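Local coordinates for protein BfpC (Escherichia coli, PDB 3VHJ) that takes part in type IV pilus biogenesis as a membrane protein, of which this is the N-terminal cytoplasmic domain, at residues E94-I99 and H114-A119; G82-G87 and Y129-D134; V18-G23 and Q71-S76; L88-N93 and Y137-V142. The protein carries 1 engineered substitution. All blocks are in the same frame, centred on the assembly; numbering follows the deposited sequence.

Interaction 1: residues E94-I99 and H114-A119; sequences ELWLVI and HSKDDA
Lys116 lies obliquely over one face of the Trp96 indole. CB sits over the five-membered ring, 3.7 Å from its centroid and 22° off the ring normal, a CH-pi contact. With CG anti to the backbone N (chi1 176°) and every later bond extended, the chain crosses the face and leaves along the CZ2-CH2 rim of the six-membered ring, where CD comes within 3.5 Å of Trp96 CZ2. A lysine suits this place because its aliphatic length covers the indole while its amino end passes on to form a salt bridge with Asp141. One helical turn later Ala119 points at the strand, and its CB rests 3.6 Å from Trp96 CB. The methyl is small enough to let the helix come down close to the sheet. Val98, two residues along the strand from Trp96 and directed to the same side, brings CG2 to 3.6 Å from Ala119 O. Before the strand begins, Leu95 reaches back with CD1 to 3.4 Å from His114 ND1, meeting the imidazole obliquely. The helix start is secured by Ser115, the N-cap, whose OG accepts from Asp118 N at 3.3 Å with a nearly straight bond (170°). Phe122 and Phe123, farther along helix 116-127, continue the apolar covering of Val98. A helix entered from strand 107-113 and laid across the neighbouring strand 96-101 is the arrangement of a layered alpha/beta domain, and the order 107-113, 96-101, 85-90, 135-137, with 96-101 antiparallel to the other three, is consistent with a ribonuclease H-like fold.

Interaction 2: residues G82-G87 and Y129-D134; sequences GSSFCG and YGYPWD
Ser84 and Phe85 pass beside Asp134 and Trp133, with Ser84 CA 5.1 Å from Asp134 CA, while the touching parts run 120° apart. They therefore diverge quickly, and side chains supply much of the bonding. Ser84 N gives a hydrogen bond of 2.9 Å to Asp134 OD2, on the anti side of the carboxylate and 27° out of its plane. In return Asp134 N donates to Ser84 OG at 2.9 Å, with a weak second bond to Ser84 O. Serine suits this spot: its hydroxyl, at chi1 57°, stays close enough to its own backbone to face the Asp134 amide, and a water lying 2.6 Å from Ser84 OG donates to Pro132 O. Lys103 pairs with the same Asp134 oxygen. The segment 129-134 closes a beta-alpha-beta crossover, leading from helix 116-127 into strand 135-137, which lies parallel to strand 85-90. An inverse gamma turn centred on Pro132, with Trp133 N bonded to Tyr131 O, bends the chain just before the indole. Tyr131 CB lies over one face of that indole near its rim; over the other lie Cys86 CB, above the centre, and SG, 3.5 Å from the five-membered ring centroid in a sulfur-aromatic contact. Replacing Trp133 with an alanine would probably leave Cys86 without its aromatic cover and Val127 O without the indole N-H. Phe85 points away from this segment and packs on Ile99 and Val101.

Interaction 3: residues V18-G23 and Q71-S76; sequences VNLLWG and QVTLLS
Leu20 and Thr73 form the tightest part of this contact. Their side chains meet at about a right angle, and Leu20 CD1 lies only 3.3 Å from Thr73 CG2, closer than usual for two carbons. Thr73 turns its methyl to the leucine because CG2 stands anti to the carbonyl carbon, while OG1 (chi1 70°) faces the rim of the Trp22 ring at 3.9 Å from CH2. Threonine suits the place by offering an apolar and a polar branch at once. Beside this pair, Val18 CG1 packs at 3.7 Å against Leu74 CB, in a buried patch extended by Leu97 of strand 96-101, in another sheet. The Trp22 side is looser and partly exposed: the indole meets Leu75 obliquely, with CZ2 3.6 Å from its CB. What steadies the ring is its N-H, bonded to Asp110 OD2. A serine in place of Trp22 would probably open a gap beside Leu75 and leave that aspartate oxygen without its indole donor. Ser76 OG, meanwhile, donates to Thr73 O at 2.8 Å, across the start of the short helix. The whole is apolar core packing: a weakly bonded strand running straight into a weakly bonded short helix sits against the chain that passes from strand 14-17 of a three-stranded sheet into strand 21-23 of an antiparallel four-stranded one.

Interaction 4: residues L88-N93 and Y137-V142; sequences LFPADN and YSPSDV
Leu88 donates its backbone N-H to Tyr137 O at 2.9 Å, one of the bonds that add strand 135-137, parallel to strand 85-90, to the edge of a mixed sheet whose strand order is consistent with a ribonuclease H-like fold. The donor stands 35° out of the carbonyl plane. Ser138 CA follows with a CA-H...O contact of 3.6 Å to Leu88 O, and there the close pairing of backbones ends. On one face of the sheet the Phe89 ring brings CZ to 3.6 Å from Tyr137 CB, the two rings forming an oblique pair with planes at 38°. On the other face Leu88 sends CD2 to 3.9 Å from both Pro139 CD and Val142 CG2. Leucine suits this position, since one methyl reaches both loop residues while the side chain also packs on Ala119 and Phe123 of helix 116-127. Farther out, Leu153 covers both aromatic residues, and Ser138 OG bonds to Val144 O, linking the start of the loop to a later part of it. Proline at 139, with no N-H to offer, fits the point where the strand pairing stops. The loop then turns back so that Val142 N bonds to Pro139 O at 2.8 Å.

How the interactions relate
Interactions 1, 2 and 4 belong to one mixed sheet and the helix 116-127 that covers it; interaction 3 lies near the centre of the chain, where strands of the three-stranded and the antiparallel four-stranded sheets meet the mixed sheet. Interactions 1 and 4 are closest, with centres about 8 Å apart, and interactions 2 and 4 share strand 85-90, their centres about 16 Å apart. Interaction 3 closes first along the chain; interactions 2 and 4 then alternate their segments, and interaction 1 is nested within the loops they close. Interaction 1 is the one that touches interaction 3, Leu97 CD1 meeting Leu74 CD2 at 3.7 Å, and so links the mixed sheet to the rest of the domain.

Interaction 1: residues E94-I99 and H114-A119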
loop_
_atom_site.group_PDB
_atom_site.type_symbol
_atom_site.label_atom_id
_atom_site.label_comp_id
_atom_site.label_asym_id
_atom_site.label_seq_id
_atom_site.Cartn_x
_atom_site.Cartn_y
_atom_site.Cartn_z
ATOM N N GLU A 94 6.653 15.299 2.455
ATOM C CA GLU A 94 7.356 14.996 3.701
ATOM C C GLU A 94 6.960 13.644 4.281
ATOM O O GLU A 94 6.984 13.452 5.501
ATOM C CB GLU A 94 7.047 16.066 4.754
ATOM C CG GLU A 94 6.924 17.494 4.234
ATOM C CD GLU A 94 8.253 18.090 3.853
ATOM O OE1 GLU A 94 8.313 19.321 3.645
ATOM O OE2 GLU A 94 9.237 17.329 3.757
ATOM N N LEU A 95 6.584 12.708 3.422
ATOM C CA LEU A 95 6.182 11.397 3.905
ATOM C C LEU A 95 7.011 10.317 3.217
ATOM O O LEU A 95 7.370 10.455 2.050
ATOM C CB LEU A 95 4.693 11.190 3.613
ATOM C CG LEU A 95 3.942 10.006 4.217
ATOM C CD1 LEU A 95 3.845 10.166 5.734
ATOM C CD2 LEU A 95 2.544 9.949 3.600
ATOM N N TRP A 96 7.315 9.251 3.949
ATOM C CA TRP A 96 8.070 8.139 3.398
ATOM C C TRP A 96 7.162 6.932 3.291
ATOM O O TRP A 96 6.405 6.633 4.211
ATOM C CB TRP A 96 9.280 7.817 4.271
ATOM C CG TRP A 96 10.358 8.824 4.086
ATOM C CD1 TRP A 96 10.473 10.036 4.711
ATOM C CD2 TRP A 96 11.426 8.755 3.140
ATOM N NE1 TRP A 96 11.548 10.726 4.204
ATOM C CE2 TRP A 96 12.151 9.963 3.238
ATOM C CE3 TRP A 96 11.843 7.786 2.215
ATOM C CZ2 TRP A 96 13.269 10.230 2.445
ATOM C CZ3 TRP A 96 12.955 8.051 1.427
ATOM C CH2 TRP A 96 13.655 9.266 1.549
ATOM N N LEU A 97 7.254 6.240 2.163
ATOM C CA LEU A 97 6.424 5.075 1.904
ATOM C C LEU A 97 7.238 3.794 1.753
ATOM O O LEU A 97 8.310 3.802 1.157
ATOM C CB LEU A 97 5.630 5.298 0.614
ATOM C CG LEU A 97 4.862 6.617 0.486
ATOM C CD1 LEU A 97 4.254 6.703 -0.912
ATOM C CD2 LEU A 97 3.785 6.705 1.565
ATOM N N VAL A 98 6.728 2.701 2.314
ATOM C CA VAL A 98 7.374 1.400 2.181
ATOM C C VAL A 98 6.263 0.486 1.683
ATOM O O VAL A 98 5.261 0.293 2.368
ATOM C CB VAL A 98 7.920 0.868 3.518
ATOM C CG1 VAL A 98 8.547 -0.518 3.303
ATOM C CG2 VAL A 98 8.969 1.834 4.062
ATOM N N ILE A 99 6.441 -0.061 0.487
ATOM C CA ILE A 99 5.425 -0.911 -0.111
ATOM C C ILE A 99 5.975 -2.250 -0.576
ATOM O O ILE A 99 7.178 -2.421 -0.711
ATOM C CB ILE A 99 4.761 -0.195 -1.306
ATOM C CG1 ILE A 99 5.758 -0.020 -2.444
ATOM C CG2 ILE A 99 4.270 1.185 -0.872
ATOM C CD1 ILE A 99 5.173 0.664 -3.662
ATOM N N HIS A 114 6.443 9.466 8.906
ATOM C CA HIS A 114 6.822 10.866 8.773
ATOM C C HIS A 114 8.336 10.964 8.900
ATOM O O HIS A 114 8.940 11.968 8.520
ATOM C CB HIS A 114 6.126 11.728 9.830
ATOM C CG HIS A 114 4.693 12.022 9.508
ATOM N ND1 HIS A 114 4.283 12.416 8.251
ATOM C CD2 HIS A 114 3.575 11.967 10.269
ATOM C CE1 HIS A 114 2.973 12.588 8.252
ATOM N NE2 HIS A 114 2.519 12.322 9.464
ATOM N N SER A 115 8.941 9.892 9.406
ATOM C CA SER A 115 10.389 9.825 9.597
ATOM C C SER A 115 11.079 8.858 8.644
ATOM O O SER A 115 10.679 7.700 8.515
ATOM C CB SER A 115 10.706 9.413 11.036
ATOM O OG SER A 115 12.034 8.934 11.142
ATOM N N LYS A 116 12.129 9.342 7.987
ATOM C CA LYS A 116 12.892 8.529 7.053
ATOM C C LYS A 116 13.602 7.386 7.782
ATOM O O LYS A 116 13.674 6.269 7.276
ATOM C CB LYS A 116 13.917 9.398 6.322
ATOM C CG LYS A 116 14.828 8.626 5.379
ATOM C CD LYS A 116 15.824 9.543 4.686
ATOM C CE LYS A 116 16.722 8.763 3.741
ATOM N NZ LYS A 116 17.674 9.646 3.006
ATOM N N ASP A 117 14.125 7.663 8.974
ATOM C CA ASP A 117 14.820 6.631 9.738
ATOM C C ASP A 117 13.891 5.479 10.092
ATOM O O ASP A 117 14.271 4.315 9.984
ATOM C CB ASP A 117 15.431 7.217 11.013
ATOM C CG ASP A 117 16.618 8.116 10.723
ATOM O OD1 ASP A 117 17.508 7.686 9.956
ATOM O OD2 ASP A 117 16.665 9.246 11.259
ATOM N N ASP A 118 12.674 5.805 10.516
ATOM C CA ASP A 118 11.692 4.782 10.865
ATOM C C ASP A 118 11.312 3.962 9.631
ATOM O O ASP A 118 11.122 2.751 9.715
ATOM C CB ASP A 118 10.437 5.434 11.450
ATOM C CG ASP A 118 10.705 6.131 12.766
ATOM O OD1 ASP A 118 9.794 6.819 13.272
ATOM O OD2 ASP A 118 11.825 5.985 13.296
ATOM N N ALA A 119 11.193 4.640 8.493
ATOM C CA ALA A 119 10.839 3.996 7.233
ATOM C C ALA A 119 11.965 3.073 6.784
ATOM O O ALA A 119 11.725 1.941 6.365
ATOM C CB ALA A 119 10.571 5.050 6.168
#

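Interaction 2: residues G82-G87 and Y129-D134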
loop_
_atom_site.group_PDB
_atom_site.type_symbol
_atom_site.label_atom_id
_atom_site.label_comp_id
_atom_site.label_asym_id
_atom_site.label_seq_id
_atom_site.Cartn_x
_atom_site.Cartn_y
_atom_site.Cartn_z
ATOM N N GLY A 82 2.730 -9.012 -13.184
ATOM C CA GLY A 82 3.131 -10.389 -12.966
ATOM C C GLY A 82 4.414 -10.497 -12.161
ATOM O O GLY A 82 4.759 -11.572 -11.672
ATOM N N SER A 83 5.128 -9.387 -12.022
ATOM C CA SER A 83 6.363 -9.399 -11.252
ATOM C C SER A 83 6.153 -8.722 -9.898
ATOM O O SER A 83 5.496 -7.684 -9.806
ATOM C CB SER A 83 7.489 -8.709 -12.037
ATOM O OG SER A 83 7.179 -7.358 -12.311
ATOM N N SER A 84 6.697 -9.331 -8.849
ATOM C CA SER A 84 6.587 -8.803 -7.493
ATOM C C SER A 84 7.573 -7.654 -7.299
ATOM O O SER A 84 8.542 -7.527 -8.046
ATOM C CB SER A 84 6.882 -9.913 -6.481
ATOM O OG SER A 84 8.172 -10.466 -6.707
ATOM N N PHE A 85 7.332 -6.822 -6.291
ATOM C CA PHE A 85 8.214 -5.689 -6.042
ATOM C C PHE A 85 7.990 -5.090 -4.664
ATOM O O PHE A 85 6.927 -5.251 -4.066
ATOM C CB PHE A 85 7.971 -4.604 -7.094
ATOM C CG PHE A 85 6.587 -3.999 -7.029
ATOM C CD1 PHE A 85 6.326 -2.905 -6.214
ATOM C CD2 PHE A 85 5.541 -4.551 -7.755
ATOM C CE1 PHE A 85 5.041 -2.368 -6.118
ATOM C CE2 PHE A 85 4.246 -4.022 -7.669
ATOM C CZ PHE A 85 4.000 -2.928 -6.846
ATOM N N CYS A 86 9.004 -4.394 -4.171
ATOM C CA CYS A 86 8.911 -3.719 -2.890
ATOM C C CYS A 86 9.807 -2.497 -3.010
ATOM O O CYS A 86 10.600 -2.394 -3.943
ATOM C CB CYS A 86 9.397 -4.620 -1.751
ATOM S SG CYS A 86 11.176 -4.575 -1.460
ATOM N N GLY A 87 9.674 -1.563 -2.082
ATOM C CA GLY A 87 10.519 -0.389 -2.150
ATOM C C GLY A 87 10.267 0.634 -1.070
ATOM O O GLY A 87 9.211 0.647 -0.435
ATOM N N TYR A 129 14.013 -7.982 2.741
ATOM C CA TYR A 129 14.369 -9.393 2.698
ATOM C C TYR A 129 13.272 -10.322 3.180
ATOM O O TYR A 129 13.540 -11.479 3.493
ATOM C CB TYR A 129 15.618 -9.608 3.550
ATOM C CG TYR A 129 16.669 -8.550 3.305
ATOM C CD1 TYR A 129 17.267 -8.414 2.051
ATOM C CD2 TYR A 129 17.044 -7.665 4.313
ATOM C CE1 TYR A 129 18.215 -7.418 1.810
ATOM C CE2 TYR A 129 17.987 -6.668 4.084
ATOM C CZ TYR A 129 18.568 -6.550 2.829
ATOM O OH TYR A 129 19.492 -5.561 2.592
ATOM N N GLY A 130 12.040 -9.831 3.232
ATOM C CA GLY A 130 10.957 -10.669 3.718
ATOM C C GLY A 130 10.268 -11.541 2.689
ATOM O O GLY A 130 9.465 -12.406 3.042
ATOM N N TYR A 131 10.585 -11.321 1.417
ATOM C CA TYR A 131 9.973 -12.069 0.326
ATOM C C TYR A 131 10.906 -11.970 -0.888
ATOM O O TYR A 131 11.644 -10.999 -1.025
ATOM C CB TYR A 131 8.597 -11.456 0.031
ATOM C CG TYR A 131 7.795 -12.122 -1.062
ATOM C CD1 TYR A 131 8.007 -11.806 -2.404
ATOM C CD2 TYR A 131 6.811 -13.062 -0.753
ATOM C CE1 TYR A 131 7.258 -12.406 -3.413
ATOM C CE2 TYR A 131 6.056 -13.672 -1.756
ATOM C CZ TYR A 131 6.286 -13.338 -3.082
ATOM O OH TYR A 131 5.550 -13.939 -4.075
ATOM N N PRO A 132 10.900 -12.984 -1.771
ATOM C CA PRO A 132 11.760 -12.985 -2.962
ATOM C C PRO A 132 11.264 -12.011 -4.030
ATOM O O PRO A 132 10.798 -12.442 -5.089
ATOM C CB PRO A 132 11.676 -14.432 -3.457
ATOM C CG PRO A 132 11.173 -15.203 -2.277
ATOM C CD PRO A 132 10.194 -14.267 -1.647
ATOM N N TRP A 133 11.367 -10.711 -3.766
ATOM C CA TRP A 133 10.884 -9.710 -4.723
ATOM C C TRP A 133 11.630 -9.743 -6.049
ATOM O O TRP A 133 12.850 -9.893 -6.081
ATOM C CB TRP A 133 11.004 -8.287 -4.152
ATOM C CG TRP A 133 10.662 -8.138 -2.689
ATOM C CD1 TRP A 133 11.546 -7.995 -1.658
ATOM C CD2 TRP A 133 9.354 -8.121 -2.102
ATOM N NE1 TRP A 133 10.873 -7.891 -0.465
ATOM C CE2 TRP A 133 9.525 -7.964 -0.707
ATOM C CE3 TRP A 133 8.052 -8.224 -2.617
ATOM C CZ2 TRP A 133 8.444 -7.910 0.180
ATOM C CZ3 TRP A 133 6.976 -8.171 -1.733
ATOM C CH2 TRP A 133 7.178 -8.015 -0.352
ATOM N N ASP A 134 10.899 -9.592 -7.148
ATOM C CA ASP A 134 11.536 -9.571 -8.455
ATOM C C ASP A 134 12.313 -8.259 -8.569
ATOM O O ASP A 134 13.412 -8.221 -9.121
ATOM C CB ASP A 134 10.494 -9.671 -9.577
ATOM C CG ASP A 134 9.918 -11.069 -9.716
ATOM O OD1 ASP A 134 10.694 -12.040 -9.621
ATOM O OD2 ASP A 134 8.693 -11.203 -9.935
HETATM O O HOH W 1 8.531 -13.044 -6.490
#

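Interaction 3: residues V18-G23 and Q71-S76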
loop_
_atom_site.group_PDB
_atom_site.type_symbol
_atom_site.label_atom_id
_atom_site.label_comp_id
_atom_site.label_asym_id
_atom_site.label_seq_id
_atom_site.Cartn_x
_atom_site.Cartn_y
_atom_site.Cartn_z
ATOM N N VAL A 18 -2.635 6.022 1.678
ATOM C CA VAL A 18 -1.575 5.053 1.934
ATOM C C VAL A 18 -1.695 4.562 3.378
ATOM O O VAL A 18 -2.476 5.102 4.162
ATOM C CB VAL A 18 -0.157 5.675 1.715
ATOM C CG1 VAL A 18 0.015 6.071 0.256
ATOM C CG2 VAL A 18 0.031 6.895 2.610
ATOM N N ASN A 19 -0.921 3.539 3.723
ATOM C CA ASN A 19 -0.943 2.965 5.066
ATOM C C ASN A 19 -2.298 2.348 5.388
ATOM O O ASN A 19 -2.814 2.493 6.495
ATOM C CB ASN A 19 -0.612 4.021 6.122
ATOM C CG ASN A 19 -0.176 3.404 7.435
ATOM O OD1 ASN A 19 0.940 2.910 7.558
ATOM N ND2 ASN A 19 -1.063 3.419 8.422
ATOM N N LEU A 20 -2.880 1.666 4.411
ATOM C CA LEU A 20 -4.160 1.001 4.612
ATOM C C LEU A 20 -3.889 -0.406 5.129
ATOM O O LEU A 20 -2.775 -0.910 5.013
ATOM C CB LEU A 20 -4.920 0.909 3.288
ATOM C CG LEU A 20 -5.349 2.238 2.663
ATOM C CD1 LEU A 20 -5.449 2.079 1.166
ATOM C CD2 LEU A 20 -6.676 2.675 3.253
ATOM N N LEU A 21 -4.899 -1.031 5.719
ATOM C CA LEU A 21 -4.759 -2.396 6.208
ATOM C C LEU A 21 -5.265 -3.288 5.086
ATOM O O LEU A 21 -6.455 -3.289 4.792
ATOM C CB LEU A 21 -5.618 -2.619 7.452
ATOM C CG LEU A 21 -5.632 -4.038 8.036
ATOM C CD1 LEU A 21 -4.229 -4.434 8.473
ATOM C CD2 LEU A 21 -6.585 -4.085 9.221
ATOM N N TRP A 22 -4.363 -4.042 4.466
ATOM C CA TRP A 22 -4.729 -4.912 3.363
ATOM C C TRP A 22 -4.895 -6.357 3.780
ATOM O O TRP A 22 -4.175 -6.858 4.639
ATOM C CB TRP A 22 -3.681 -4.843 2.250
ATOM C CG TRP A 22 -3.601 -3.511 1.575
ATOM C CD1 TRP A 22 -2.896 -2.416 1.991
ATOM C CD2 TRP A 22 -4.267 -3.126 0.373
ATOM N NE1 TRP A 22 -3.083 -1.372 1.120
ATOM C CE2 TRP A 22 -3.921 -1.782 0.114
ATOM C CE3 TRP A 22 -5.126 -3.790 -0.515
ATOM C CZ2 TRP A 22 -4.406 -1.084 -0.996
ATOM C CZ3 TRP A 22 -5.609 -3.098 -1.617
ATOM C CH2 TRP A 22 -5.247 -1.757 -1.849
ATOM N N GLY A 23 -5.840 -7.029 3.137
ATOM C CA GLY A 23 -6.079 -8.422 3.439
ATOM C C GLY A 23 -6.822 -9.120 2.319
ATOM O O GLY A 23 -7.328 -8.491 1.388
ATOM N N GLN A 71 -10.884 8.778 -1.679
ATOM C CA GLN A 71 -9.447 8.814 -1.936
ATOM C C GLN A 71 -9.025 7.566 -2.688
ATOM O O GLN A 71 -9.474 6.462 -2.376
ATOM C CB GLN A 71 -8.648 8.889 -0.630
ATOM C CG GLN A 71 -8.890 10.140 0.179
ATOM C CD GLN A 71 -8.286 10.047 1.564
ATOM O OE1 GLN A 71 -8.048 8.953 2.073
ATOM N NE2 GLN A 71 -8.056 11.194 2.190
ATOM N N VAL A 72 -8.173 7.746 -3.690
ATOM C CA VAL A 72 -7.661 6.621 -4.461
ATOM C C VAL A 72 -6.535 5.999 -3.646
ATOM O O VAL A 72 -5.638 6.711 -3.189
ATOM C CB VAL A 72 -7.070 7.077 -5.812
ATOM C CG1 VAL A 72 -6.522 5.874 -6.574
ATOM C CG2 VAL A 72 -8.134 7.807 -6.628
ATOM N N THR A 73 -6.579 4.685 -3.452
ATOM C CA THR A 73 -5.526 4.020 -2.698
ATOM C C THR A 73 -4.332 3.850 -3.634
ATOM O O THR A 73 -4.476 3.424 -4.789
ATOM C CB THR A 73 -5.979 2.646 -2.165
ATOM O OG1 THR A 73 -6.132 1.728 -3.254
ATOM C CG2 THR A 73 -7.315 2.782 -1.428
ATOM N N LEU A 74 -3.156 4.207 -3.135
ATOM C CA LEU A 74 -1.939 4.128 -3.923
ATOM C C LEU A 74 -1.670 2.736 -4.481
ATOM O O LEU A 74 -1.457 2.577 -5.681
ATOM C CB LEU A 74 -0.736 4.575 -3.087
ATOM C CG LEU A 74 0.610 4.434 -3.804
ATOM C CD1 LEU A 74 0.617 5.324 -5.041
ATOM C CD2 LEU A 74 1.744 4.801 -2.864
ATOM N N LEU A 75 -1.688 1.729 -3.616
ATOM C CA LEU A 75 -1.399 0.378 -4.068
ATOM C C LEU A 75 -2.311 -0.128 -5.175
ATOM O O LEU A 75 -1.877 -0.912 -6.017
ATOM C CB LEU A 75 -1.393 -0.592 -2.883
ATOM C CG LEU A 75 -0.033 -0.738 -2.175
ATOM C CD1 LEU A 75 0.948 -1.467 -3.103
ATOM C CD2 LEU A 75 0.522 0.638 -1.798
ATOM N N SER A 76 -3.563 0.315 -5.194
ATOM C CA SER A 76 -4.480 -0.129 -6.245
ATOM C C SER A 76 -4.114 0.525 -7.573
ATOM O O SER A 76 -4.385 -0.025 -8.643
ATOM C CB SER A 76 -5.926 0.234 -5.902
ATOM O OG SER A 76 -6.157 1.630 -6.022
#

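Interaction 4: residues L88-N93 and Y137-V142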
loop_
_atom_site.group_PDB
_atom_site.type_symbol
_atom_site.label_atom_id
_atom_site.label_comp_id
_atom_site.label_asym_id
_atom_site.label_seq_id
_atom_site.Cartn_x
_atom_site.Cartn_y
_atom_site.Cartn_z
ATOM N N LEU A 88 11.276 1.473 -0.860
ATOM C CA LEU A 88 11.242 2.566 0.099
ATOM C C LEU A 88 11.191 3.791 -0.813
ATOM O O LEU A 88 12.077 3.983 -1.649
ATOM C CB LEU A 88 12.527 2.573 0.928
ATOM C CG LEU A 88 12.800 3.772 1.838
ATOM C CD1 LEU A 88 11.733 3.883 2.912
ATOM C CD2 LEU A 88 14.182 3.603 2.469
ATOM N N PHE A 89 10.154 4.608 -0.664
ATOM C CA PHE A 89 9.980 5.775 -1.525
ATOM C C PHE A 89 9.574 7.035 -0.780
ATOM O O PHE A 89 8.739 6.993 0.116
ATOM C CB PHE A 89 8.865 5.530 -2.546
ATOM C CG PHE A 89 9.081 4.354 -3.449
ATOM C CD1 PHE A 89 9.803 4.490 -4.628
ATOM C CD2 PHE A 89 8.482 3.130 -3.165
ATOM C CE1 PHE A 89 9.917 3.427 -5.518
ATOM C CE2 PHE A 89 8.592 2.062 -4.048
ATOM C CZ PHE A 89 9.307 2.210 -5.224
ATOM N N PRO A 90 10.149 8.182 -1.162
ATOM C CA PRO A 90 9.795 9.445 -0.511
ATOM C C PRO A 90 8.604 9.988 -1.303
ATOM O O PRO A 90 8.638 9.980 -2.534
ATOM C CB PRO A 90 11.027 10.332 -0.736
ATOM C CG PRO A 90 12.074 9.415 -1.367
ATOM C CD PRO A 90 11.296 8.358 -2.066
ATOM N N ALA A 91 7.551 10.428 -0.621
ATOM C CA ALA A 91 6.406 11.011 -1.320
ATOM C C ALA A 91 6.756 12.492 -1.450
ATOM O O ALA A 91 7.803 12.920 -0.961
ATOM C CB ALA A 91 5.126 10.837 -0.511
ATOM N N ASP A 92 5.897 13.278 -2.090
ATOM C CA ASP A 92 6.190 14.697 -2.267
ATOM C C ASP A 92 5.838 15.565 -1.070
ATOM O O ASP A 92 6.217 16.736 -1.022
ATOM C CB ASP A 92 5.458 15.249 -3.493
ATOM C CG ASP A 92 5.937 14.633 -4.785
ATOM O OD1 ASP A 92 7.011 14.002 -4.781
ATOM O OD2 ASP A 92 5.243 14.793 -5.809
ATOM N N ASN A 93 5.133 14.996 -0.100
ATOM C CA ASN A 93 4.705 15.762 1.061
ATOM C C ASN A 93 5.328 15.393 2.410
ATOM O O ASN A 93 4.618 15.204 3.396
ATOM C CB ASN A 93 3.178 15.702 1.159
ATOM C CG ASN A 93 2.657 14.282 1.289
ATOM O OD1 ASN A 93 3.245 13.343 0.748
ATOM N ND2 ASN A 93 1.539 14.120 1.995
ATOM N N TYR A 137 13.301 -1.378 -4.763
ATOM C CA TYR A 137 13.664 0.020 -4.958
ATOM C C TYR A 137 13.930 0.742 -3.643
ATOM O O TYR A 137 13.293 0.461 -2.625
ATOM C CB TYR A 137 12.536 0.757 -5.681
ATOM C CG TYR A 137 12.076 0.090 -6.943
ATOM C CD1 TYR A 137 12.826 0.186 -8.114
ATOM C CD2 TYR A 137 10.895 -0.655 -6.969
ATOM C CE1 TYR A 137 12.411 -0.441 -9.282
ATOM C CE2 TYR A 137 10.471 -1.288 -8.134
ATOM C CZ TYR A 137 11.237 -1.176 -9.285
ATOM O OH TYR A 137 10.837 -1.798 -10.442
ATOM N N SER A 138 14.869 1.682 -3.674
ATOM C CA SER A 138 15.201 2.485 -2.502
ATOM C C SER A 138 16.112 3.621 -2.959
ATOM O O SER A 138 16.733 3.534 -4.012
ATOM C CB SER A 138 15.918 1.644 -1.437
ATOM O OG SER A 138 17.241 1.319 -1.834
ATOM N N PRO A 139 16.187 4.707 -2.178
ATOM C CA PRO A 139 17.041 5.844 -2.540
ATOM C C PRO A 139 18.515 5.436 -2.649
ATOM O O PRO A 139 18.944 4.453 -2.047
ATOM C CB PRO A 139 16.790 6.833 -1.402
ATOM C CG PRO A 139 15.358 6.545 -1.030
ATOM C CD PRO A 139 15.350 5.032 -1.010
ATOM N N SER A 140 19.284 6.198 -3.417
ATOM C CA SER A 140 20.699 5.899 -3.607
ATOM C C SER A 140 21.463 5.788 -2.291
ATOM O O SER A 140 22.325 4.920 -2.140
ATOM C CB SER A 140 21.344 6.969 -4.487
ATOM O OG SER A 140 20.717 7.020 -5.755
ATOM N N ASP A 141 21.149 6.658 -1.338
ATOM C CA ASP A 141 21.832 6.628 -0.050
ATOM C C ASP A 141 21.423 5.425 0.794
ATOM O O ASP A 141 21.928 5.241 1.903
ATOM C CB ASP A 141 21.577 7.928 0.724
ATOM C CG ASP A 141 20.127 8.098 1.126
ATOM O OD1 ASP A 141 19.630 7.281 1.925
ATOM O OD2 ASP A 141 19.485 9.055 0.643
ATOM N N VAL A 142 20.505 4.613 0.270
ATOM C CA VAL A 142 20.053 3.415 0.973
ATOM C C VAL A 142 20.749 2.205 0.358
ATOM O O VAL A 142 21.117 1.265 1.059
ATOM C CB VAL A 142 18.522 3.242 0.877
ATOM C CG1 VAL A 142 18.094 1.967 1.588
ATOM C CG2 VAL A 142 17.835 4.439 1.507
#